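Local structure of peptidoglycan D,D-transpeptidase MrdA (Pseudomonas aeruginosa, 7KIS) at residues S327-A332 with A403-F408; P331-A336 with T387-L392; L392-G397 with E444-G449; L425-E430 with G453-T458; Q464-L469 with L567-A572. The protein probably cross-links the peptidoglycan of the bacterial cell wall as a D,D-transpeptidase, and is here acylated by a diazabicyclooctane inhibitor. All blocks are in the same frame, centred on the assembly; numbering follows the deposited sequence.

Contact 1: S327-A332 with A403-F408; sequences STVKPA and AFMSRF. With C9D ((2S,5R)-1-formyl-N'-[(3R)-pyrrolidine-3-carbonyl]-5-[(sulfooxy)amino]piperidine-2-carbohydrazide), chain C.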
# COMPACT_ATOMS: atom_id res chain seq x y z
N SER A 327 4.06 -11.80 9.32
CA SER A 327 5.35 -11.47 9.91
C SER A 327 5.87 -10.11 9.48
O SER A 327 6.83 -9.62 10.08
CB SER A 327 6.38 -12.55 9.54
OG SER A 327 5.97 -13.83 9.98
N THR A 328 5.26 -9.48 8.47
CA THR A 328 5.76 -8.20 7.98
C THR A 328 5.66 -7.09 9.02
O THR A 328 6.42 -6.12 8.94
CB THR A 328 5.00 -7.79 6.71
OG1 THR A 328 3.63 -7.56 7.03
CG2 THR A 328 5.10 -8.89 5.66
N VAL A 329 4.75 -7.21 10.00
CA VAL A 329 4.61 -6.18 11.03
C VAL A 329 5.69 -6.22 12.09
O VAL A 329 5.80 -5.28 12.88
CB VAL A 329 3.26 -6.27 11.77
CG1 VAL A 329 2.12 -6.00 10.82
CG2 VAL A 329 3.13 -7.62 12.44
N LYS A 330 6.46 -7.30 12.16
CA LYS A 330 7.39 -7.50 13.27
C LYS A 330 8.36 -6.35 13.50
O LYS A 330 8.65 -6.06 14.68
CB LYS A 330 8.14 -8.82 13.07
CG LYS A 330 7.29 -10.05 13.33
CD LYS A 330 7.98 -11.33 12.89
CE LYS A 330 7.11 -12.55 13.19
NZ LYS A 330 7.90 -13.81 13.21
N PRO A 331 8.89 -5.66 12.48
CA PRO A 331 9.69 -4.45 12.78
C PRO A 331 8.91 -3.41 13.57
O PRO A 331 9.44 -2.85 14.55
CB PRO A 331 10.09 -3.95 11.39
CG PRO A 331 10.08 -5.17 10.55
CD PRO A 331 8.93 -5.99 11.05
N ALA A 332 7.67 -3.12 13.17
CA ALA A 332 6.87 -2.14 13.89
C ALA A 332 6.53 -2.62 15.29
O ALA A 332 6.49 -1.83 16.24
CB ALA A 332 5.60 -1.83 13.10
N ALA A 403 -2.21 0.97 20.28
CA ALA A 403 -1.94 2.40 20.21
C ALA A 403 -0.71 2.69 19.35
O ALA A 403 -0.69 3.67 18.60
CB ALA A 403 -1.75 2.97 21.61
N PHE A 404 0.32 1.85 19.44
CA PHE A 404 1.54 2.08 18.67
C PHE A 404 1.34 1.75 17.20
O PHE A 404 1.73 2.53 16.32
CB PHE A 404 2.70 1.27 19.26
CG PHE A 404 4.05 1.74 18.81
CD1 PHE A 404 4.59 1.29 17.61
CD2 PHE A 404 4.78 2.62 19.58
CE1 PHE A 404 5.84 1.72 17.20
CE2 PHE A 404 6.03 3.06 19.17
CZ PHE A 404 6.56 2.61 17.98
N MET A 405 0.74 0.59 16.91
CA MET A 405 0.49 0.22 15.52
C MET A 405 -0.53 1.13 14.85
O MET A 405 -0.58 1.18 13.62
CB MET A 405 0.04 -1.24 15.43
CG MET A 405 1.01 -2.22 16.08
SD MET A 405 2.62 -2.24 15.28
CE MET A 405 2.26 -3.18 13.80
N SER A 406 -1.35 1.84 15.64
CA SER A 406 -2.26 2.82 15.06
C SER A 406 -1.50 4.04 14.56
O SER A 406 -1.80 4.57 13.48
CB SER A 406 -3.33 3.22 16.07
OG SER A 406 -4.48 3.72 15.42
N ARG A 407 -0.51 4.50 15.33
CA ARG A 407 0.31 5.62 14.89
C ARG A 407 1.10 5.30 13.64
O ARG A 407 1.62 6.22 12.99
CB ARG A 407 1.24 6.06 16.02
CG ARG A 407 0.53 6.34 17.33
CD ARG A 407 1.12 7.52 18.08
NE ARG A 407 2.56 7.39 18.29
CZ ARG A 407 3.10 6.89 19.39
NH1 ARG A 407 2.33 6.48 20.39
NH2 ARG A 407 4.42 6.81 19.51
N PHE A 408 1.22 4.02 13.29
CA PHE A 408 1.84 3.59 12.04
C PHE A 408 0.86 3.56 10.88
O PHE A 408 1.27 3.27 9.75
CB PHE A 408 2.48 2.21 12.21
CG PHE A 408 3.96 2.26 12.46
CD1 PHE A 408 4.46 2.70 13.67
CD2 PHE A 408 4.85 1.85 11.48
CE1 PHE A 408 5.83 2.74 13.90
CE2 PHE A 408 6.22 1.89 11.70
CZ PHE A 408 6.71 2.33 12.91
OAF C9D C . 9.34 -15.54 3.86
SAY C9D C . 9.21 -16.44 5.08
OAD C9D C . 8.65 -17.79 4.68
OAE C9D C . 10.65 -16.55 5.53
OAR C9D C . 8.24 -15.72 6.27
NAQ C9D C . 8.79 -16.06 7.55
CAU C9D C . 7.84 -16.98 8.31
CAJ C9D C . 6.78 -17.45 7.38
CB C9D C . 5.71 -18.20 8.06
CAM C9D C . 7.29 -16.25 9.54
N C9D C . 5.78 -16.16 9.57
CAG C9D C . 5.16 -14.84 9.51
OAA C9D C . 4.12 -14.70 8.94
CA C9D C . 4.98 -17.35 9.10
C C9D C . 4.62 -18.24 10.27
O C9D C . 4.05 -19.25 10.07
NAP C9D C . 4.99 -17.88 11.66
NAO C9D C . 4.62 -18.78 12.69
CAS C9D C . 3.20 -19.04 12.95
OAB C9D C . 2.36 -18.49 12.33
CAV C9D C . 2.80 -20.07 14.08
CAI C9D C . 3.72 -21.33 13.93
CAH C9D C . 2.79 -22.46 13.31
NAN C9D C . 1.55 -22.13 13.72
CAL C9D C . 1.52 -20.49 13.86

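Contact 2: P331-A336 with T387-L392; sequences PAVALA and TYFYDL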
# COMPACT_ATOMS: atom_id res chain seq x y z
N PRO A 331 8.89 -5.66 12.48
CA PRO A 331 9.69 -4.45 12.78
C PRO A 331 8.91 -3.41 13.57
O PRO A 331 9.44 -2.85 14.55
CB PRO A 331 10.09 -3.95 11.39
CG PRO A 331 10.08 -5.17 10.55
CD PRO A 331 8.93 -5.99 11.05
N ALA A 332 7.67 -3.12 13.17
CA ALA A 332 6.87 -2.14 13.89
C ALA A 332 6.53 -2.62 15.29
O ALA A 332 6.49 -1.83 16.24
CB ALA A 332 5.60 -1.83 13.10
N VAL A 333 6.28 -3.93 15.45
CA VAL A 333 6.03 -4.47 16.78
C VAL A 333 7.27 -4.35 17.65
O VAL A 333 7.18 -4.03 18.84
CB VAL A 333 5.56 -5.93 16.67
CG1 VAL A 333 5.26 -6.50 18.05
CG2 VAL A 333 4.33 -6.03 15.78
N ALA A 334 8.45 -4.58 17.06
CA ALA A 334 9.69 -4.42 17.81
C ALA A 334 9.87 -2.98 18.29
O ALA A 334 10.31 -2.74 19.42
CB ALA A 334 10.88 -4.86 16.96
N LEU A 335 9.53 -2.02 17.43
CA LEU A 335 9.60 -0.62 17.83
C LEU A 335 8.57 -0.30 18.91
O LEU A 335 8.80 0.59 19.74
CB LEU A 335 9.40 0.29 16.62
CG LEU A 335 10.62 0.46 15.70
CD1 LEU A 335 10.27 1.36 14.53
CD2 LEU A 335 11.79 1.02 16.48
N ALA A 336 7.43 -0.99 18.90
CA ALA A 336 6.45 -0.80 19.96
C ALA A 336 6.99 -1.26 21.30
O ALA A 336 6.79 -0.60 22.33
CB ALA A 336 5.16 -1.54 19.62
N THR A 387 8.60 -16.58 18.80
CA THR A 387 8.62 -16.56 20.26
C THR A 387 9.12 -15.22 20.78
O THR A 387 8.63 -14.74 21.82
CB THR A 387 9.49 -17.70 20.79
OG1 THR A 387 10.82 -17.57 20.27
CG2 THR A 387 8.92 -19.04 20.36
N TYR A 388 10.08 -14.60 20.09
CA TYR A 388 10.56 -13.28 20.50
C TYR A 388 9.42 -12.27 20.51
O TYR A 388 9.30 -11.47 21.45
CB TYR A 388 11.68 -12.82 19.57
CG TYR A 388 12.26 -11.45 19.88
CD1 TYR A 388 11.64 -10.29 19.43
CD2 TYR A 388 13.44 -11.33 20.60
CE1 TYR A 388 12.17 -9.05 19.70
CE2 TYR A 388 13.98 -10.08 20.88
CZ TYR A 388 13.34 -8.95 20.43
OH TYR A 388 13.87 -7.71 20.70
N PHE A 389 8.58 -12.28 19.48
CA PHE A 389 7.46 -11.35 19.41
C PHE A 389 6.25 -11.85 20.17
O PHE A 389 5.40 -11.04 20.57
CB PHE A 389 7.12 -11.06 17.95
CG PHE A 389 8.24 -10.41 17.19
CD1 PHE A 389 9.19 -11.18 16.54
CD2 PHE A 389 8.35 -9.03 17.14
CE1 PHE A 389 10.23 -10.58 15.84
CE2 PHE A 389 9.39 -8.43 16.45
CZ PHE A 389 10.33 -9.21 15.80
N TYR A 390 6.13 -13.17 20.38
CA TYR A 390 5.21 -13.67 21.38
C TYR A 390 5.53 -13.08 22.75
O TYR A 390 4.64 -12.59 23.46
CB TYR A 390 5.28 -15.20 21.45
CG TYR A 390 4.62 -15.93 20.30
CD1 TYR A 390 3.55 -15.38 19.60
CD2 TYR A 390 5.07 -17.19 19.91
CE1 TYR A 390 2.95 -16.06 18.56
CE2 TYR A 390 4.48 -17.88 18.87
CZ TYR A 390 3.42 -17.31 18.19
OH TYR A 390 2.84 -17.99 17.15
N ASP A 391 6.81 -13.12 23.13
CA ASP A 391 7.24 -12.59 24.41
C ASP A 391 7.13 -11.07 24.45
O ASP A 391 6.77 -10.49 25.48
CB ASP A 391 8.67 -13.04 24.70
CG ASP A 391 9.21 -12.49 26.01
OD1 ASP A 391 8.87 -13.05 27.07
OD2 ASP A 391 9.97 -11.51 25.97
N LEU A 392 7.46 -10.40 23.34
CA LEU A 392 7.39 -8.94 23.30
C LEU A 392 5.95 -8.46 23.44
O LEU A 392 5.67 -7.54 24.21
CB LEU A 392 8.01 -8.42 22.00
CG LEU A 392 8.28 -6.92 21.90
CD1 LEU A 392 9.55 -6.66 21.10
CD2 LEU A 392 7.10 -6.18 21.27

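Contact 3: L392-G397 with E444-G449; sequences LAHKLG and ETLILG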
# COMPACT_ATOMS: atom_id res chain seq x y z
N LEU A 392 7.46 -10.40 23.34
CA LEU A 392 7.39 -8.94 23.30
C LEU A 392 5.95 -8.46 23.44
O LEU A 392 5.67 -7.54 24.21
CB LEU A 392 8.01 -8.42 22.00
CG LEU A 392 8.28 -6.92 21.90
CD1 LEU A 392 9.55 -6.66 21.10
CD2 LEU A 392 7.10 -6.18 21.27
N ALA A 393 5.03 -9.07 22.69
CA ALA A 393 3.63 -8.65 22.76
C ALA A 393 3.04 -8.90 24.14
O ALA A 393 2.15 -8.16 24.58
CB ALA A 393 2.81 -9.38 21.70
N HIS A 394 3.51 -9.94 24.84
CA HIS A 394 3.01 -10.22 26.18
C HIS A 394 3.40 -9.11 27.15
O HIS A 394 2.54 -8.54 27.83
CB HIS A 394 3.55 -11.57 26.66
CG HIS A 394 2.90 -12.06 27.92
ND1 HIS A 394 1.54 -12.23 28.04
CD2 HIS A 394 3.44 -12.41 29.11
CE1 HIS A 394 1.26 -12.67 29.26
NE2 HIS A 394 2.40 -12.79 29.93
N LYS A 395 4.69 -8.80 27.23
CA LYS A 395 5.17 -7.78 28.16
C LYS A 395 4.72 -6.38 27.79
O LYS A 395 4.86 -5.46 28.61
CB LYS A 395 6.70 -7.82 28.25
CG LYS A 395 7.25 -9.14 28.75
CD LYS A 395 8.68 -8.98 29.23
CE LYS A 395 9.67 -9.06 28.08
NZ LYS A 395 10.33 -10.39 28.04
N LEU A 396 4.17 -6.19 26.60
CA LEU A 396 3.74 -4.87 26.14
C LEU A 396 2.26 -4.61 26.39
O LEU A 396 1.89 -3.50 26.78
CB LEU A 396 4.03 -4.73 24.64
CG LEU A 396 3.59 -3.44 23.93
CD1 LEU A 396 4.40 -2.25 24.42
CD2 LEU A 396 3.71 -3.59 22.42
N GLY A 397 1.41 -5.60 26.18
CA GLY A 397 -0.01 -5.40 26.36
C GLY A 397 -0.65 -4.86 25.11
O GLY A 397 -0.06 -4.09 24.35
N GLU A 444 -4.66 -13.70 22.88
CA GLU A 444 -4.96 -12.97 21.66
C GLU A 444 -3.95 -11.87 21.36
O GLU A 444 -3.86 -11.43 20.21
CB GLU A 444 -6.36 -12.37 21.73
CG GLU A 444 -7.48 -13.39 21.64
CD GLU A 444 -8.85 -12.76 21.78
OE1 GLU A 444 -9.03 -11.93 22.69
OE2 GLU A 444 -9.74 -13.10 20.97
N THR A 445 -3.20 -11.42 22.36
CA THR A 445 -2.15 -10.43 22.12
C THR A 445 -0.91 -11.05 21.49
O THR A 445 -0.23 -10.38 20.70
CB THR A 445 -1.78 -9.73 23.43
OG1 THR A 445 -2.97 -9.40 24.15
CG2 THR A 445 -0.99 -8.45 23.15
N LEU A 446 -0.62 -12.31 21.80
CA LEU A 446 0.59 -12.94 21.28
C LEU A 446 0.49 -13.17 19.77
O LEU A 446 1.48 -13.01 19.05
CB LEU A 446 0.86 -14.25 22.01
CG LEU A 446 0.61 -14.25 23.52
CD1 LEU A 446 0.90 -15.62 24.11
CD2 LEU A 446 1.45 -13.19 24.20
N ILE A 447 -0.68 -13.57 19.29
CA ILE A 447 -0.86 -13.75 17.85
C ILE A 447 -0.73 -12.42 17.12
O ILE A 447 -0.35 -12.38 15.95
CB ILE A 447 -2.20 -14.45 17.55
CG1 ILE A 447 -3.37 -13.55 17.93
CG2 ILE A 447 -2.27 -15.79 18.27
CD1 ILE A 447 -4.71 -14.27 17.98
N LEU A 448 -1.05 -11.31 17.80
CA LEU A 448 -0.89 -10.00 17.19
C LEU A 448 0.57 -9.59 17.11
O LEU A 448 0.96 -8.84 16.21
CB LEU A 448 -1.69 -8.96 17.97
CG LEU A 448 -3.14 -8.77 17.52
CD1 LEU A 448 -3.90 -7.90 18.50
CD2 LEU A 448 -3.18 -8.18 16.12
N GLY A 449 1.40 -10.08 18.04
CA GLY A 449 2.82 -9.76 18.00
C GLY A 449 3.51 -10.24 16.75
O GLY A 449 4.57 -9.71 16.39

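Contact 4: L425-E430 with G453-T458; sequences LMPSRE and GYMQAT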
# COMPACT_ATOMS: atom_id res chain seq x y z
N LEU A 425 -8.27 -3.18 10.14
CA LEU A 425 -8.62 -3.41 11.53
C LEU A 425 -7.35 -3.59 12.35
O LEU A 425 -6.53 -4.46 12.03
CB LEU A 425 -9.53 -4.62 11.69
CG LEU A 425 -9.97 -4.94 13.12
CD1 LEU A 425 -10.73 -3.77 13.72
CD2 LEU A 425 -10.81 -6.20 13.16
N MET A 426 -7.19 -2.77 13.38
CA MET A 426 -6.16 -2.97 14.40
C MET A 426 -6.88 -3.23 15.71
O MET A 426 -7.32 -2.28 16.38
CB MET A 426 -5.25 -1.75 14.52
CG MET A 426 -4.05 -1.97 15.43
SD MET A 426 -3.39 -3.64 15.29
CE MET A 426 -2.38 -3.74 16.76
N PRO A 427 -7.04 -4.49 16.11
CA PRO A 427 -7.94 -4.80 17.23
C PRO A 427 -7.44 -4.24 18.55
O PRO A 427 -6.24 -4.17 18.82
CB PRO A 427 -7.96 -6.34 17.25
CG PRO A 427 -6.71 -6.75 16.56
CD PRO A 427 -6.44 -5.70 15.53
N SER A 428 -8.40 -3.86 19.38
CA SER A 428 -8.14 -3.30 20.70
C SER A 428 -9.10 -3.96 21.68
O SER A 428 -9.96 -4.76 21.29
CB SER A 428 -8.27 -1.78 20.70
OG SER A 428 -9.54 -1.37 21.18
N ARG A 429 -8.96 -3.62 22.96
CA ARG A 429 -9.89 -4.16 23.95
C ARG A 429 -11.29 -3.57 23.79
O ARG A 429 -12.28 -4.26 24.06
CB ARG A 429 -9.37 -3.89 25.37
CG ARG A 429 -10.24 -4.45 26.48
CD ARG A 429 -9.62 -4.27 27.86
NE ARG A 429 -8.16 -4.28 27.82
CZ ARG A 429 -7.42 -5.36 28.09
NH1 ARG A 429 -6.10 -5.28 28.04
NH2 ARG A 429 -8.01 -6.51 28.39
N GLU A 430 -11.39 -2.33 23.33
CA GLU A 430 -12.70 -1.73 23.11
C GLU A 430 -13.42 -2.31 21.90
O GLU A 430 -14.65 -2.43 21.91
CB GLU A 430 -12.57 -0.21 22.98
CG GLU A 430 -11.62 0.43 23.98
CD GLU A 430 -12.22 0.58 25.37
OE1 GLU A 430 -12.81 -0.39 25.89
OE2 GLU A 430 -12.09 1.68 25.96
N GLY A 453 -4.38 -13.01 14.14
CA GLY A 453 -5.64 -12.75 14.80
C GLY A 453 -6.65 -12.12 13.87
O GLY A 453 -6.75 -12.50 12.70
N TYR A 454 -7.40 -11.15 14.37
CA TYR A 454 -8.39 -10.42 13.58
C TYR A 454 -7.80 -9.22 12.85
O TYR A 454 -8.55 -8.48 12.21
CB TYR A 454 -9.55 -9.97 14.47
CG TYR A 454 -9.98 -11.01 15.47
CD1 TYR A 454 -10.71 -12.12 15.08
CD2 TYR A 454 -9.66 -10.88 16.82
CE1 TYR A 454 -11.11 -13.08 15.99
CE2 TYR A 454 -10.06 -11.83 17.74
CZ TYR A 454 -10.78 -12.92 17.33
OH TYR A 454 -11.17 -13.87 18.24
N MET A 455 -6.49 -9.01 12.93
CA MET A 455 -5.89 -7.82 12.35
C MET A 455 -6.02 -7.82 10.83
O MET A 455 -5.75 -8.82 10.17
CB MET A 455 -4.41 -7.73 12.75
CG MET A 455 -3.75 -6.43 12.33
SD MET A 455 -1.96 -6.45 12.53
CE MET A 455 -1.55 -4.73 12.24
N GLN A 456 -6.46 -6.69 10.29
CA GLN A 456 -6.66 -6.51 8.86
C GLN A 456 -5.84 -5.32 8.39
O GLN A 456 -5.82 -4.27 9.04
CB GLN A 456 -8.14 -6.29 8.53
CG GLN A 456 -9.07 -7.35 9.10
CD GLN A 456 -9.75 -8.17 8.02
OE1 GLN A 456 -9.19 -8.39 6.94
NE2 GLN A 456 -10.96 -8.62 8.30
N ALA A 457 -5.17 -5.48 7.25
CA ALA A 457 -4.32 -4.43 6.72
C ALA A 457 -4.38 -4.44 5.20
O ALA A 457 -4.30 -5.51 4.58
CB ALA A 457 -2.87 -4.60 7.19
N THR A 458 -4.53 -3.25 4.60
CA THR A 458 -4.52 -3.05 3.16
C THR A 458 -3.09 -2.90 2.65
O THR A 458 -2.22 -2.40 3.36
CB THR A 458 -5.33 -1.81 2.79
OG1 THR A 458 -4.79 -0.67 3.46
CG2 THR A 458 -6.79 -1.98 3.18

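Contact 5: Q464-L469 with L567-A572; sequences QMTALL and LFVGFA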
# COMPACT_ATOMS: atom_id res chain seq x y z
N GLN A 464 2.79 2.17 3.38
CA GLN A 464 3.02 3.38 4.16
C GLN A 464 3.85 3.08 5.41
O GLN A 464 4.69 3.89 5.81
CB GLN A 464 1.69 4.03 4.53
CG GLN A 464 1.80 5.24 5.45
CD GLN A 464 2.84 6.24 4.98
OE1 GLN A 464 3.00 6.49 3.78
NE2 GLN A 464 3.57 6.83 5.93
N MET A 465 3.62 1.92 6.03
CA MET A 465 4.47 1.50 7.14
C MET A 465 5.90 1.31 6.68
O MET A 465 6.85 1.65 7.40
CB MET A 465 3.92 0.22 7.76
CG MET A 465 4.93 -0.55 8.60
SD MET A 465 4.56 -2.31 8.71
CE MET A 465 6.16 -2.95 9.20
N THR A 466 6.09 0.78 5.47
CA THR A 466 7.44 0.60 4.93
C THR A 466 8.10 1.95 4.68
O THR A 466 9.29 2.13 4.98
CB THR A 466 7.39 -0.22 3.65
OG1 THR A 466 6.44 -1.29 3.80
CG2 THR A 466 8.75 -0.81 3.35
N ALA A 467 7.37 2.90 4.10
CA ALA A 467 7.90 4.24 3.93
C ALA A 467 8.16 4.91 5.27
O ALA A 467 9.10 5.72 5.39
CB ALA A 467 6.94 5.09 3.10
N LEU A 468 7.36 4.60 6.29
CA LEU A 468 7.56 5.18 7.61
C LEU A 468 8.86 4.71 8.23
O LEU A 468 9.59 5.51 8.83
CB LEU A 468 6.38 4.82 8.51
CG LEU A 468 5.82 5.90 9.43
CD1 LEU A 468 5.85 7.26 8.76
CD2 LEU A 468 4.40 5.53 9.83
N LEU A 469 9.18 3.42 8.11
CA LEU A 469 10.46 2.92 8.60
C LEU A 469 11.62 3.52 7.82
O LEU A 469 12.71 3.69 8.38
CB LEU A 469 10.49 1.40 8.53
CG LEU A 469 9.52 0.68 9.47
CD1 LEU A 469 9.32 -0.77 9.04
CD2 LEU A 469 10.02 0.75 10.90
N LEU A 567 3.98 -12.37 1.32
CA LEU A 567 4.12 -10.94 1.51
C LEU A 567 5.59 -10.57 1.66
O LEU A 567 6.39 -11.33 2.21
CB LEU A 567 3.35 -10.46 2.75
CG LEU A 567 1.90 -10.00 2.57
CD1 LEU A 567 1.01 -11.16 2.17
CD2 LEU A 567 1.38 -9.37 3.85
N PHE A 568 5.95 -9.38 1.16
CA PHE A 568 7.29 -8.84 1.35
C PHE A 568 7.24 -7.33 1.20
O PHE A 568 6.77 -6.83 0.17
CB PHE A 568 8.28 -9.44 0.34
CG PHE A 568 9.72 -9.14 0.66
CD1 PHE A 568 10.30 -7.94 0.28
CD2 PHE A 568 10.51 -10.07 1.31
CE1 PHE A 568 11.62 -7.67 0.56
CE2 PHE A 568 11.83 -9.80 1.60
CZ PHE A 568 12.39 -8.60 1.22
N VAL A 569 7.72 -6.62 2.21
CA VAL A 569 7.88 -5.18 2.15
C VAL A 569 9.38 -4.87 2.18
O VAL A 569 10.21 -5.73 2.47
CB VAL A 569 7.14 -4.46 3.30
CG1 VAL A 569 5.71 -4.97 3.41
CG2 VAL A 569 7.89 -4.65 4.61
N GLY A 570 9.72 -3.62 1.88
CA GLY A 570 11.11 -3.21 1.91
C GLY A 570 11.38 -1.86 1.29
O GLY A 570 10.67 -1.42 0.38
N PHE A 571 12.42 -1.17 1.78
CA PHE A 571 12.87 0.08 1.20
C PHE A 571 14.34 -0.01 0.82
O PHE A 571 15.10 -0.81 1.37
CB PHE A 571 12.63 1.27 2.15
CG PHE A 571 13.26 1.11 3.51
CD1 PHE A 571 14.52 1.62 3.77
CD2 PHE A 571 12.57 0.47 4.54
CE1 PHE A 571 15.09 1.49 5.02
CE2 PHE A 571 13.15 0.34 5.79
CZ PHE A 571 14.41 0.85 6.03
N ALA A 572 14.73 0.83 -0.14
CA ALA A 572 16.09 0.78 -0.68
C ALA A 572 16.41 2.12 -1.32
O ALA A 572 15.49 2.82 -1.78
CB ALA A 572 16.23 -0.35 -1.70

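Contact 1: S327-A332 with A403-F408
F404 and M405, near the end of helix 398-407, meet V329, within the SxxK motif of penicillin-binding transpeptidases (S327 to K330 here), and A332 just beyond it; F408 follows just past the helix. F404 turns its ring obliquely toward the backbone, with CE1 3.7 Å from A332 O; no hydrogen bond crosses this interface. M405 comes next, its chain bent at both outer torsions (chi2 -63°, chi3 -76°), which sets the terminal methyl between two residues: CE lies 3.7 Å from A332 CB and 3.8 Å from V329 CB. As whole side chains, M405 and V329 cross at nearly a right angle. F408 then offers a ring face, and A332 CB stands 4.2 Å from the ring centroid, 16° off the normal, a CH-pi contact displaced toward the rim. The contact thus joins the start of helix 330-340 to the C-terminal end of helix 398-407. K330 points away from the 403-408 segment, its NZ in a salt bridge to D386 and a hydrogen bond to S384. S327 is the predicted acyl-ester residue. The inhibitor oxygen OAA receives a weak hydrogen bond of 2.9 Å from S327 N, while S327 OG is joined covalently to C9D CAG at 1.4 Å.

Contact 2: P331-A336 with T387-L392
The helices bearing V333 and A334 on one side and F389 and L392 on the other run in roughly the same direction, their segment axes 39° apart and 10.3 Å at closest approach. The nearest backbone pair is A334 and F389, 7.5 Å between CA atoms. F389 meets the 331-336 helix with the edge of its ring: A334 CB lies 3.9 Å from CE2 and V333 CG1 4.1 Å from CD2, both near the ring plane. One face of the same ring is occupied from within its own helix by Y388 CD1, over the centre. L392 straddles the neighbouring turn, its CD1 against A334 CA and its CD2 3.7 Å from V333 CG1. That V333 branch stands opposite the backbone N (chi1 -179°), which brings it to F389 and L392 alike. In this transpeptidase domain Y390 lines the C9D pocket, and the F389 side chain is about 8 Å from that of S327. All four touching residues are buried, and the two helices meet here through apolar groups, with no polar bond between the segments.

Contact 3: L392-G397 with E444-G449
T445 O, facing A393, takes two backbone bonds: G449 N donates to it at 3.1 Å and L448 N more weakly at 3.2 Å, while A393 CB rests against it at 3.4 Å. The setting is a close helix-helix crossing in the transpeptidase domain, between the last turn of helix 386-396 and the weakly bonded helix 443-449. Their segment axes approach to 8.1 Å with the chain directions 129° apart. A393 and G449 have CA atoms only 5.0 Å apart, and A393 CB lies 3.7 Å from G449 CA; alanine meeting glycine lets the backbones come this close. On the more exposed flank, H394 and L446 lie side by side and point the same way. H394 CB meets L446 CD2 at 3.6 Å, and the ring, anti to the backbone N of H394 (chi1 -170°), is approached obliquely by the same methyl. Y355 touches both of these side chains from a neighbouring strand. T445 divides its two branches: OG1 is hydrogen-bonded to W440 NE1, outside the crossing, whereas the methyl turns inward to the end of the other helix. There G397 leaves helical geometry with a positive phi of 88°, and its N still donates to A393 O. Beside that turn, T445 CG2 sits 4.1 Å from G397 C.

Contact 4: L425-E430 with G453-T458
M455 is the apolar centre, packed against M426 and P427 where loop residues of the two segments are joined by a single antiparallel beta bridge. Its side chain leaves opposite the backbone N (chi1 -173°) as an extended chain, which carries CE to 3.7 Å from M426 SD. M426 is bent at chi2, and the two thioether chains meet at an oblique angle. P427 crosses M455 nearly perpendicularly, its ring CD 4.0 Å from M455 CB. L448 of helix 443-449 touches both P427 and M455, and M405 of helix 398-407 touches M426, which places this centre among these helices, with the M455 side chain about 11 Å from that of S327. Farther out, L425 lies alongside Y454 and points the same way, with CD2 4.2 Å from Y454 CB. Its CB also meets the inner part of Q456, 3.8 Å from CG, before the Q456 chain bends at chi2 and its amide departs. The backbone bridge supplies the polar edge. L425 O accepts Q456 N at 2.8 Å, in its carbonyl plane and on a lone pair, whereas L425 N, 2.9 Å from Q456 O, sits above the plane of that carbonyl; both bonds are nearly straight (165° for the latter). Beyond it Y454 OH is tied to E444, and S428 occupies the N-cap of helix 429-435, its OG accepting from E430 N at 3.0 Å.

Contact 5: Q464-L469 with L567-A572
F571 is the flat group that meets the helix, and its ring stands oblique to both helix partners. CD2 comes 3.7 Å from T466 O, while CE2 lies 4.0 Å from L469 CB, one turn farther along. The ring is placed there by its first torsion (chi1 56°), with CG lodged between the backbone N and the carbonyl carbon. T466 fills the space between F571 and V569, and its two branches have separate tasks. The methyl CG2 settles against the backbone of G570 and lies 4.2 Å from F571 CD2. T466 OG1 passes V569, 3.7 Å from V569 CG2, but is hydrogen-bonded to L462 O in its own helix, so it brings no unsatisfied polar group to the strand. V569 and F571 thus face the helix from alternate positions of the strand, whereas F568 points to the other face and touches helix 591-607. Segment axes 7.8 Å apart and 35° askew describe a helix lying roughly along the strand. V569 is also bonded through its backbone to K538 of the KSG motif strand. The arrangement is characteristic of the penicillin-binding transpeptidase fold, in which helices cover both faces of a central five-stranded antiparallel sheet.

How the contacts relate
Contacts 1 and 2 share P331 and A332 and use different sides of helix 330-340, with centres 9 Å apart. Contact 2 passes into contact 3 through L392, their centres 8 Å apart, and V333 CG1 lies 3.7 Å from G449 O between them. Contact 4 joins contact 1 by M426 CE, 3.7 Å from M405 CB, and contact 3 by a probable hydrogen bond between Y454 and E444. Contact 5 meets contact 1 through M465 and L567 but stays clear of contacts 3 and 4. S327, acylated by the inhibitor, belongs to contact 1; the nearest side chains of contacts 2 to 5 lie about 8 to 11 Å from that of this predicted nucleophile.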